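Local coordinates for protein omega transaminase (Pseudomonas sp., PDB 5LH9) that probably transfers amino groups between amines or amino acids and keto acids, using a pyridoxal-5'-phosphate cofactor bound covalently, at residues 264-269 and 291-296; 152-157 and 186-191. One frame throughout, in Å; residues are numbered along the deposited sequence.

Interaction 1 of 2, residues 264-269 and 291-296. With PLP (pyridoxal-5'-phosphate), chain H.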
loop_
_atom_site.group_PDB
_atom_site.type_symbol
_atom_site.label_atom_id
_atom_site.label_comp_id
_atom_site.label_asym_id
_atom_site.label_seq_id
_atom_site.Cartn_x
_atom_site.Cartn_y
_atom_site.Cartn_z
ATOM N N ASP D 264 -5.056 -18.059 16.245
ATOM C CA ASP D 264 -6.039 -17.136 16.804
ATOM C C ASP D 264 -6.966 -17.948 17.698
ATOM O O ASP D 264 -7.963 -18.518 17.254
ATOM C CB ASP D 264 -6.812 -16.414 15.712
ATOM C CG ASP D 264 -7.704 -15.329 16.267
ATOM O OD1 ASP D 264 -8.000 -15.373 17.485
ATOM O OD2 ASP D 264 -8.096 -14.430 15.492
ATOM N N GLU D 265 -6.622 -18.004 18.981
ATOM C CA GLU D 265 -7.366 -18.773 19.968
ATOM C C GLU D 265 -8.317 -17.903 20.777
ATOM O O GLU D 265 -8.601 -18.207 21.941
ATOM C CB GLU D 265 -6.397 -19.494 20.897
ATOM C CG GLU D 265 -5.468 -20.456 20.183
ATOM C CD GLU D 265 -5.899 -21.904 20.291
ATOM O OE1 GLU D 265 -7.029 -22.171 20.759
ATOM O OE2 GLU D 265 -5.088 -22.780 19.915
ATOM N N VAL D 266 -8.801 -16.809 20.190
ATOM C CA VAL D 266 -9.689 -15.911 20.921
ATOM C C VAL D 266 -10.977 -16.632 21.309
ATOM O O VAL D 266 -11.516 -16.424 22.403
ATOM C CB VAL D 266 -9.946 -14.643 20.089
ATOM C CG1 VAL D 266 -11.109 -13.840 20.659
ATOM C CG2 VAL D 266 -8.678 -13.799 20.033
ATOM N N VAL D 267 -11.486 -17.489 20.433
ATOM C CA VAL D 267 -12.683 -18.269 20.739
ATOM C C VAL D 267 -12.328 -19.612 21.361
ATOM O O VAL D 267 -12.874 -19.990 22.401
ATOM C CB VAL D 267 -13.529 -18.446 19.460
ATOM C CG1 VAL D 267 -14.638 -19.454 19.678
ATOM C CG2 VAL D 267 -14.126 -17.112 19.047
ATOM N N THR D 268 -11.386 -20.335 20.757
ATOM C CA THR D 268 -11.111 -21.708 21.164
ATOM C C THR D 268 -10.258 -21.793 22.421
ATOM O O THR D 268 -10.222 -22.848 23.065
ATOM C CB THR D 268 -10.414 -22.462 20.027
ATOM O OG1 THR D 268 -9.270 -21.720 19.583
ATOM C CG2 THR D 268 -11.366 -22.661 18.858
ATOM N N GLY D 269 -9.564 -20.721 22.778
ATOM C CA GLY D 269 -8.744 -20.743 23.964
ATOM C C GLY D 269 -9.554 -21.028 25.209
ATOM O O GLY D 269 -10.625 -20.445 25.415
ATOM N N LEU D 291 -5.263 -14.601 22.549
ATOM C CA LEU D 291 -6.260 -14.971 23.540
ATOM C C LEU D 291 -7.095 -13.763 23.936
ATOM O O LEU D 291 -6.608 -12.630 23.962
ATOM C CB LEU D 291 -5.603 -15.557 24.788
ATOM C CG LEU D 291 -4.734 -16.798 24.565
ATOM C CD1 LEU D 291 -3.944 -17.112 25.816
ATOM C CD2 LEU D 291 -5.592 -17.989 24.175
ATOM N N ALA D 292 -8.364 -14.015 24.231
ATOM C CA ALA D 292 -9.225 -12.994 24.802
ATOM C C ALA D 292 -10.505 -13.654 25.287
ATOM O O ALA D 292 -10.462 -14.750 25.841
ATOM C CB ALA D 292 -9.519 -11.892 23.783
ATOM N N LYS D 293 -11.630 -12.972 25.089
ATOM C CA LYS D 293 -12.972 -13.501 25.405
ATOM C C LYS D 293 -12.993 -14.312 26.668
ATOM O O LYS D 293 -13.113 -13.752 27.750
ATOM C CB LYS D 293 -13.456 -14.305 24.214
ATOM C CG LYS D 293 -13.809 -13.334 23.068
ATOM C CD LYS D 293 -14.534 -14.009 21.882
ATOM C CE LYS D 293 -14.930 -12.922 20.845
ATOM N NZ LYS D 293 -14.463 -13.293 19.490
ATOM N N GLY D 294 -12.865 -15.631 26.553
ATOM C CA GLY D 294 -12.994 -16.513 27.703
ATOM C C GLY D 294 -11.953 -16.352 28.801
ATOM O O GLY D 294 -12.111 -16.896 29.896
ATOM N N ILE D 295 -10.884 -15.604 28.522
ATOM C CA ILE D 295 -9.803 -15.473 29.497
ATOM C C ILE D 295 -10.301 -14.796 30.767
ATOM O O ILE D 295 -9.829 -15.100 31.869
ATOM C CB ILE D 295 -8.619 -14.712 28.862
ATOM C CG1 ILE D 295 -7.365 -14.846 29.725
ATOM C CG2 ILE D 295 -8.966 -13.241 28.673
ATOM C CD1 ILE D 295 -6.089 -14.379 29.023
ATOM N N THR D 296 -11.265 -13.880 30.644
ATOM C CA THR D 296 -11.930 -13.277 31.796
ATOM C C THR D 296 -13.423 -13.561 31.800
ATOM O O THR D 296 -14.154 -12.992 32.617
ATOM C CB THR D 296 -11.699 -11.760 31.836
ATOM O OG1 THR D 296 -12.022 -11.191 30.562
ATOM C CG2 THR D 296 -10.255 -11.438 32.199
HETATM N N1 PLP H . -10.426 -13.141 16.548
HETATM C C2 PLP H . -11.382 -14.061 16.696
HETATM C C2A PLP H . -11.189 -15.512 16.167
HETATM C C3 PLP H . -12.594 -13.724 17.347
HETATM O O3 PLP H . -13.583 -14.700 17.486
HETATM C C4 PLP H . -12.813 -12.461 17.839
HETATM C C4A PLP H . -14.229 -12.190 18.581
HETATM C C5 PLP H . -11.834 -11.509 17.692
HETATM C C6 PLP H . -10.634 -11.841 17.043
HETATM C C5A PLP H . -11.997 -10.040 18.199
HETATM O O4P PLP H . -12.108 -9.953 19.598
HETATM P P PLP H . -12.623 -8.619 20.205
HETATM O O1P PLP H . -14.026 -8.424 19.740
HETATM O O2P PLP H . -11.772 -7.489 19.773
HETATM O O3P PLP H . -12.588 -8.714 21.736
HETATM O O HOH W 1 -8.942 -17.016 24.510
HETATM O O HOH W 2 -11.620 -17.656 24.955
#
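K293 lies across V266 at about a right angle, its side chain running from backbone to cofactor. CB sits 3.4 Å from the carbonyl O of V266. CG and CD then pass over the methyl CG1 of V266, CD at 3.6 Å. The chain is extended as far as CE and turns at its last torsion (chi4 128°), which brings NZ to C4A of PLP at 1.4 Å, a covalent bond. V266 CG1 also lies 3.6 Å from PLP C4, so one methyl supports both the lysine and the pyridine ring. At the far side of that ring D264 places OD2 2.9 Å from PLP N1. Its OD1 accepts from V266 N (N-H...O angle 158°), an Asx turn that ties the carboxylate to the valine under the ring; H158 is a second partner of OD2. No direct hydrogen bond joins the segments; two waters bridge them, one between E265 O and A292 N, the other from V266 O and G269 O to G294 N. The covalent link is consistent with an internal aldimine (Schiff base), and an aspartate facing N1 probably helps the ring act as an electron sink, as in other fold-type I aminotransferases.

Interaction 2 of 2, residues 152-157 and 186-191. With PLP (pyridoxal-5'-phosphate), chain H.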
loop_
_atom_site.group_PDB
_atom_site.type_symbol
_atom_site.label_atom_id
_atom_site.label_comp_id
_atom_site.label_asym_id
_atom_site.label_seq_id
_atom_site.Cartn_x
_atom_site.Cartn_y
_atom_site.Cartn_z
ATOM N N SER D 152 -3.551 -15.854 5.506
ATOM C CA SER D 152 -4.709 -16.175 6.328
ATOM C C SER D 152 -5.717 -16.900 5.446
ATOM O O SER D 152 -5.484 -17.110 4.253
ATOM C CB SER D 152 -5.303 -14.916 6.966
ATOM O OG SER D 152 -5.749 -14.000 5.985
ATOM N N LEU D 153 -6.835 -17.296 6.049
ATOM C CA LEU D 153 -7.827 -18.140 5.403
ATOM C C LEU D 153 -9.101 -17.369 5.084
ATOM O O LEU D 153 -9.544 -16.514 5.856
ATOM C CB LEU D 153 -8.201 -19.324 6.294
ATOM C CG LEU D 153 -7.070 -20.211 6.809
ATOM C CD1 LEU D 153 -7.655 -21.382 7.579
ATOM C CD2 LEU D 153 -6.188 -20.692 5.671
ATOM N N ARG D 154 -9.712 -17.720 3.954
ATOM C CA ARG D 154 -11.076 -17.293 3.685
ATOM C C ARG D 154 -11.971 -17.668 4.857
ATOM O O ARG D 154 -11.775 -18.698 5.508
ATOM C CB ARG D 154 -11.601 -17.940 2.402
ATOM C CG ARG D 154 -10.997 -17.378 1.138
ATOM C CD ARG D 154 -11.500 -15.972 0.865
ATOM N NE ARG D 154 -12.950 -15.934 0.684
ATOM C CZ ARG D 154 -13.575 -16.169 -0.470
ATOM N NH1 ARG D 154 -12.883 -16.467 -1.566
ATOM N NH2 ARG D 154 -14.899 -16.110 -0.528
ATOM N N ASN D 155 -12.957 -16.817 5.131
ATOM C CA ASN D 155 -13.882 -16.941 6.254
ATOM C C ASN D 155 -13.199 -16.784 7.606
ATOM O O ASN D 155 -13.868 -16.920 8.634
ATOM C CB ASN D 155 -14.649 -18.272 6.244
ATOM C CG ASN D 155 -15.715 -18.319 5.169
ATOM O OD1 ASN D 155 -15.411 -18.341 3.977
ATOM N ND2 ASN D 155 -16.977 -18.323 5.588
ATOM N N GLY D 156 -11.900 -16.506 7.648
ATOM C CA GLY D 156 -11.256 -16.222 8.918
ATOM C C GLY D 156 -11.682 -14.868 9.461
ATOM O O GLY D 156 -11.906 -13.914 8.714
ATOM N N TYR D 157 -11.804 -14.790 10.784
ATOM C CA TYR D 157 -12.141 -13.548 11.467
ATOM C C TYR D 157 -11.115 -13.298 12.559
ATOM O O TYR D 157 -10.857 -14.182 13.385
ATOM C CB TYR D 157 -13.547 -13.597 12.068
ATOM C CG TYR D 157 -13.923 -12.320 12.771
ATOM C CD1 TYR D 157 -14.224 -11.180 12.044
ATOM C CD2 TYR D 157 -13.971 -12.250 14.157
ATOM C CE1 TYR D 157 -14.567 -9.995 12.673
ATOM C CE2 TYR D 157 -14.315 -11.065 14.803
ATOM C CZ TYR D 157 -14.613 -9.941 14.050
ATOM O OH TYR D 157 -14.959 -8.751 14.656
ATOM N N LEU D 186 -4.943 -14.324 0.952
ATOM C CA LEU D 186 -5.962 -15.223 1.461
ATOM C C LEU D 186 -5.892 -16.560 0.747
ATOM O O LEU D 186 -5.727 -16.622 -0.475
ATOM C CB LEU D 186 -7.360 -14.629 1.288
ATOM C CG LEU D 186 -7.799 -13.629 2.353
ATOM C CD1 LEU D 186 -9.108 -12.976 1.936
ATOM C CD2 LEU D 186 -7.943 -14.300 3.716
ATOM N N LEU D 187 -6.024 -17.624 1.526
ATOM C CA LEU D 187 -6.146 -18.979 1.028
ATOM C C LEU D 187 -7.562 -19.468 1.270
ATOM O O LEU D 187 -8.272 -18.972 2.152
ATOM C CB LEU D 187 -5.163 -19.907 1.735
ATOM C CG LEU D 187 -3.711 -19.445 1.779
ATOM C CD1 LEU D 187 -3.066 -20.021 3.020
ATOM C CD2 LEU D 187 -2.969 -19.872 0.519
ATOM N N ASP D 188 -7.963 -20.466 0.494
ATOM C CA ASP D 188 -9.266 -21.067 0.702
ATOM C C ASP D 188 -9.267 -21.866 1.999
ATOM O O ASP D 188 -8.257 -22.449 2.401
ATOM C CB ASP D 188 -9.638 -21.969 -0.471
ATOM C CG ASP D 188 -10.025 -21.184 -1.702
ATOM O OD1 ASP D 188 -11.113 -20.566 -1.697
ATOM O OD2 ASP D 188 -9.246 -21.195 -2.677
ATOM N N THR D 189 -10.383 -21.884 2.634
ATOM C CA THR D 189 -10.474 -22.589 3.898
ATOM C C THR D 189 -10.896 -24.037 3.678
ATOM O O THR D 189 -11.701 -24.330 2.787
ATOM C CB THR D 189 -11.481 -21.917 4.835
ATOM O OG1 THR D 189 -11.635 -22.725 6.010
ATOM C CG2 THR D 189 -12.845 -21.747 4.175
ATOM N N PRO D 190 -10.350 -25.000 4.531
ATOM C CA PRO D 190 -10.749 -26.415 4.404
ATOM C C PRO D 190 -12.137 -26.646 4.989
ATOM O O PRO D 190 -12.340 -27.280 6.039
ATOM C CB PRO D 190 -9.640 -27.135 5.170
ATOM C CG PRO D 190 -9.265 -26.160 6.242
ATOM C CD PRO D 190 -9.372 -24.800 5.614
ATOM N N TRP D 191 -13.123 -26.138 4.259
ATOM C CA TRP D 191 -14.523 -26.125 4.669
ATOM C C TRP D 191 -15.247 -27.216 3.891
ATOM O O TRP D 191 -15.549 -27.047 2.705
ATOM C CB TRP D 191 -15.134 -24.756 4.385
ATOM C CG TRP D 191 -16.560 -24.569 4.825
ATOM C CD1 TRP D 191 -17.328 -25.426 5.563
ATOM C CD2 TRP D 191 -17.383 -23.432 4.548
ATOM N NE1 TRP D 191 -18.579 -24.888 5.759
ATOM C CE2 TRP D 191 -18.636 -23.665 5.144
ATOM C CE3 TRP D 191 -17.181 -22.240 3.847
ATOM C CZ2 TRP D 191 -19.680 -22.747 5.065
ATOM C CZ3 TRP D 191 -18.216 -21.330 3.770
ATOM C CH2 TRP D 191 -19.451 -21.589 4.375
HETATM N N1 PLP H . -10.426 -13.141 16.548
HETATM C C2 PLP H . -11.382 -14.061 16.696
HETATM C C2A PLP H . -11.189 -15.512 16.167
HETATM C C3 PLP H . -12.594 -13.724 17.347
HETATM O O3 PLP H . -13.583 -14.700 17.486
HETATM C C4 PLP H . -12.813 -12.461 17.839
HETATM C C4A PLP H . -14.229 -12.190 18.581
HETATM C C5 PLP H . -11.834 -11.509 17.692
HETATM C C6 PLP H . -10.634 -11.841 17.043
HETATM C C5A PLP H . -11.997 -10.040 18.199
HETATM O O4P PLP H . -12.108 -9.953 19.598
HETATM P P PLP H . -12.623 -8.619 20.205
HETATM O O1P PLP H . -14.026 -8.424 19.740
HETATM O O2P PLP H . -11.772 -7.489 19.773
HETATM O O3P PLP H . -12.588 -8.714 21.736
#
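L186 sets its CD2 methyl 3.2 Å from S152 OG, which is hydrogen-bonded to V167 O, while its CD1 meets R154 CD; L219 of the third subunit packs on L186 and R154. L187 supplies the parallel strand bonds: its N donates to S152 O (2.8 Å, 161° at the hydrogen), and its O receives R154 N at 2.6 Å. L187 CB lies 4.1 Å from L153 CD2. D188 OD1 stands 4.5 Å from R154 NH1 with no N-H pointing at it, so at most a charge attraction is likely; OD2 is hydrogen-bonded to Q212 NE2. T189 CB reaches R154 O at 3.3 Å. P190 centres an inverse gamma turn leading to W191, whose CZ3 makes a secondary contact with N155 ND2 (3.7 Å, planes 66° apart), itself hydrogen-bonded to G237 O. Beyond the type II turn L153-G156, Y157 holds CG anti to the backbone N (chi1 -180°) and presents its ring edge, CE2 3.7 Å from PLP C4, with C4A in the ring plane. With an alanine here that edge is gone, and the pyridine is likely to lose support on that face and tilt. Backbone bonds and aliphatic contacts thus fix the strand end that leads to Y157.

In the fold
Both contacts are buried and involve strand ends of the same seven-stranded mixed sheet, but they sit at different depths, about 19 Å apart between centres. Interaction 1 lies about 6 Å from the chain centre, where the end of strand 260-264 and the loops that follow it and strand 288-291 hold the cofactor through a covalent lysine bond, an aspartate and a valine, while waters join the two loops. Interaction 2, about 14 Å out, joins 149-153 to 184-187, an outermost strand of the sheet within this chain, by regular parallel pairing, and partly exposed residues there meet the third subunit. The two converge on PLP: V266 and Y157 approach opposite faces of its pyridine ring, and D264 OD2 lies 3.5 Å from Y157 O.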